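PDB 3NHV: BH2092 protein from Bacillus halodurans, which is of unknown function but has a rhodanese-like domain, the kind found in sulfurtransferases and in related non-catalytic proteins. Local coordinates for residues D64-L69 against A92-L97. Residues are numbered along the deposited sequence; the frame is centred on the assembly and turned at random.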
ATOM      1  N   ASP B  64       4.384  10.039  28.606  1.00 60.23           N
ATOM      2  CA  ASP B  64       3.433  10.939  29.268  1.00 67.74           C
ATOM      3  C   ASP B  64       2.028  10.784  28.699  1.00 64.02           C
ATOM      4  O   ASP B  64       1.032  10.788  29.423  1.00 62.11           O
ATOM      5  CB  ASP B  64       3.867  12.402  29.091  1.00 74.95           C
ATOM      6  CG  ASP B  64       5.030  12.790  29.997  1.00 89.20           C
ATOM      7  OD1 ASP B  64       5.592  13.900  29.809  1.00 80.55           O
ATOM      8  OD2 ASP B  64       5.374  11.989  30.903  1.00 97.09           O
ATOM      9  N   THR B  65       1.959  10.649  27.387  1.00 62.41           N
ATOM     10  CA  THR B  65       0.683  10.529  26.717  1.00 57.32           C
ATOM     11  C   THR B  65       0.142   9.100  26.657  1.00 49.75           C
ATOM     12  O   THR B  65      -1.038   8.888  26.378  1.00 46.22           O
ATOM     13  CB  THR B  65       0.794  11.107  25.303  1.00 55.23           C
ATOM     14  OG1 THR B  65      -0.410  10.834  24.577  1.00 77.25           O
ATOM     15  CG2 THR B  65       1.989  10.498  24.583  1.00 48.19           C
ATOM     16  N   THR B  66       0.992   8.124  26.948  1.00 45.68           N
ATOM     17  CA  THR B  66       0.565   6.733  26.885  1.00 52.90           C
ATOM     18  C   THR B  66       0.515   6.047  28.240  1.00 55.32           C
ATOM     19  O   THR B  66       0.229   4.848  28.333  1.00 50.35           O
ATOM     20  CB  THR B  66       1.494   5.938  25.959  1.00 59.08           C
ATOM     21  OG1 THR B  66       2.827   5.965  26.486  1.00 54.40           O
ATOM     22  CG2 THR B  66       1.507   6.569  24.570  1.00 50.68           C
ATOM     23  N   LYS B  67       0.773   6.817  29.292  1.00 62.71           N
ATOM     24  CA  LYS B  67       0.780   6.279  30.650  1.00 64.25           C
ATOM     25  C   LYS B  67      -0.534   5.601  31.042  1.00 65.24           C
ATOM     26  O   LYS B  67      -0.533   4.550  31.686  1.00 55.05           O
ATOM     27  CB  LYS B  67       1.106   7.393  31.657  1.00 69.57           C
ATOM     28  CG  LYS B  67       0.065   8.512  31.735  1.00 76.68           C
ATOM     29  CD  LYS B  67       0.425   9.540  32.813  1.00 77.37           C
ATOM     30  CE  LYS B  67      -0.771  10.426  33.165  1.00 75.18           C
ATOM     31  NZ  LYS B  67      -1.904   9.635  33.765  1.00 74.81           N
ATOM     32  N   ARG B  68      -1.657   6.189  30.646  1.00 69.28           N
ATOM     33  CA  ARG B  68      -2.950   5.620  31.010  1.00 75.07           C
ATOM     34  C   ARG B  68      -3.449   4.515  30.067  1.00 73.75           C
ATOM     35  O   ARG B  68      -4.617   4.126  30.135  1.00 75.18           O
ATOM     36  CB  ARG B  68      -4.005   6.731  31.093  1.00 77.01           C
ATOM     37  CG  ARG B  68      -4.520   7.205  29.742  1.00 86.70           C
ATOM     38  CD  ARG B  68      -3.544   8.130  29.009  1.00 83.08           C
ATOM     39  NE  ARG B  68      -4.010   8.438  27.652  1.00 92.77           N
ATOM     40  CZ  ARG B  68      -5.257   8.801  27.336  1.00 92.36           C
ATOM     41  NH1 ARG B  68      -6.190   8.908  28.281  1.00 85.64           N
ATOM     42  NH2 ARG B  68      -5.577   9.056  26.064  1.00 84.88           N
ATOM     43  N   LEU B  69      -2.577   4.017  29.192  1.00 67.74           N
ATOM     44  CA  LEU B  69      -2.965   2.965  28.250  1.00 54.31           C
ATOM     45  C   LEU B  69      -2.472   1.603  28.702  1.00 53.69           C
ATOM     46  O   LEU B  69      -1.304   1.441  29.037  1.00 59.37           O
ATOM     47  CB  LEU B  69      -2.423   3.272  26.857  1.00 43.36           C
ATOM     48  CG  LEU B  69      -2.908   4.599  26.273  1.00 53.55           C
ATOM     49  CD1 LEU B  69      -2.356   4.784  24.864  1.00 50.21           C
ATOM     50  CD2 LEU B  69      -4.423   4.618  26.255  1.00 53.52           C
ATOM     51  N   ALA B  92       6.326   2.236  15.511  1.00 45.03           N
ATOM     52  CA  ALA B  92       7.690   2.151  16.035  1.00 49.77           C
ATOM     53  C   ALA B  92       7.804   2.747  17.441  1.00 44.89           C
ATOM     54  O   ALA B  92       8.311   2.094  18.354  1.00 36.56           O
ATOM     55  CB  ALA B  92       8.654   2.858  15.087  1.00 43.21           C
ATOM     56  N   LYS B  93       7.329   3.978  17.615  1.00 37.12           N
ATOM     57  CA  LYS B  93       7.401   4.619  18.922  1.00 43.87           C
ATOM     58  C   LYS B  93       6.677   3.779  19.969  1.00 45.65           C
ATOM     59  O   LYS B  93       7.203   3.546  21.062  1.00 48.86           O
ATOM     60  CB  LYS B  93       6.791   6.026  18.886  1.00 33.20           C
ATOM     61  CG  LYS B  93       7.360   6.925  17.808  1.00 44.34           C
ATOM     62  CD  LYS B  93       7.046   8.391  18.071  1.00 57.58           C
ATOM     63  CE  LYS B  93       7.336   9.251  16.844  1.00 62.21           C
ATOM     64  NZ  LYS B  93       8.668   8.952  16.240  1.00 77.71           N
ATOM     65  N   PHE B  94       5.470   3.330  19.640  1.00 42.75           N
ATOM     66  CA  PHE B  94       4.702   2.517  20.575  1.00 48.57           C
ATOM     67  C   PHE B  94       5.460   1.245  20.925  1.00 47.74           C
ATOM     68  O   PHE B  94       5.451   0.803  22.078  1.00 43.04           O
ATOM     69  CB  PHE B  94       3.333   2.154  19.988  1.00 44.08           C
ATOM     70  CG  PHE B  94       2.261   3.166  20.272  1.00 35.35           C
ATOM     71  CD1 PHE B  94       1.715   3.279  21.551  1.00 34.20           C
ATOM     72  CD2 PHE B  94       1.791   4.000  19.261  1.00 28.73           C
ATOM     73  CE1 PHE B  94       0.712   4.208  21.815  1.00 30.38           C
ATOM     74  CE2 PHE B  94       0.792   4.932  19.511  1.00 33.10           C
ATOM     75  CZ  PHE B  94       0.246   5.039  20.793  1.00 34.92           C
ATOM     76  N   ALA B  95       6.122   0.661  19.931  1.00 45.24           N
ATOM     77  CA  ALA B  95       6.879  -0.561  20.161  1.00 52.26           C
ATOM     78  C   ALA B  95       8.068  -0.287  21.075  1.00 48.88           C
ATOM     79  O   ALA B  95       8.497  -1.157  21.828  1.00 52.58           O
ATOM     80  CB  ALA B  95       7.355  -1.145  18.838  1.00 53.40           C
ATOM     81  N   GLN B  96       8.600   0.924  21.002  1.00 52.27           N
ATOM     82  CA  GLN B  96       9.731   1.301  21.835  1.00 57.67           C
ATOM     83  C   GLN B  96       9.265   1.482  23.281  1.00 53.69           C
ATOM     84  O   GLN B  96      10.018   1.230  24.216  1.00 49.95           O
ATOM     85  CB  GLN B  96      10.361   2.588  21.290  1.00 68.06           C
ATOM     86  CG  GLN B  96      11.605   3.071  22.025  1.00 81.26           C
ATOM     87  CD  GLN B  96      12.342   4.158  21.251  1.00 86.03           C
ATOM     88  OE1 GLN B  96      11.763   5.197  20.905  1.00 85.32           O
ATOM     89  NE2 GLN B  96      13.623   3.923  20.973  1.00 82.23           N
ATOM     90  N   LEU B  97       8.013   1.895  23.457  1.00 52.15           N
ATOM     91  CA  LEU B  97       7.454   2.095  24.790  1.00 56.21           C
ATOM     92  C   LEU B  97       7.008   0.781  25.433  1.00 54.61           C
ATOM     93  O   LEU B  97       6.465   0.780  26.538  1.00 53.49           O
ATOM     94  CB  LEU B  97       6.270   3.069  24.729  1.00 54.77           C
ATOM     95  CG  LEU B  97       6.592   4.533  24.409  1.00 58.40           C
ATOM     96  CD1 LEU B  97       5.347   5.268  23.947  1.00 49.48           C
ATOM     97  CD2 LEU B  97       7.191   5.194  25.641  1.00 54.91           C
TER
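The hydroxyl OG1 of Thr66 is hydrogen-bonded to the backbone O of Asn62 and also touches the methyl CD1 of Leu97, 3.6 Å from OG1. With chi1 at 62°, OG1 sits between the backbone N and the carbonyl carbon, while CG2 lies anti to that carbon. Thr66 and Leu97 meet tip to tip, Leu97 CD1 lying near both branches, 4.1 Å from Thr66 CG2. The same CG2 approaches the Phe94 ring obliquely, 3.7 Å from Phe94 CE1. Leu69 adds a looser apolar touch from the ring's edge, near its plane, its CD1 lying 4.4 Å from Phe94 CE1. Thr66 and Leu69 are the first and last residues of a type I beta turn closed by Leu69 N and Thr66 O at 3.0 Å, and both point their side chains toward the helix segment. Within the loop, Arg68 NE donates a long, bent hydrogen bond (3.3 Å, 141°) to Thr65 O from above the carbonyl plane. The contact joins the loop between strands 54-55 and 74-78 to the last turn of helix 86-96 and Leu97 just after it. Phe94 also packs on Ile75 and Thr77 of strand 74-78, Leu69 rests on Ile54 of strand 54-55, and Ala92 and Ala95 pack on Tyr10 and Ala6, respectively, of a second subunit.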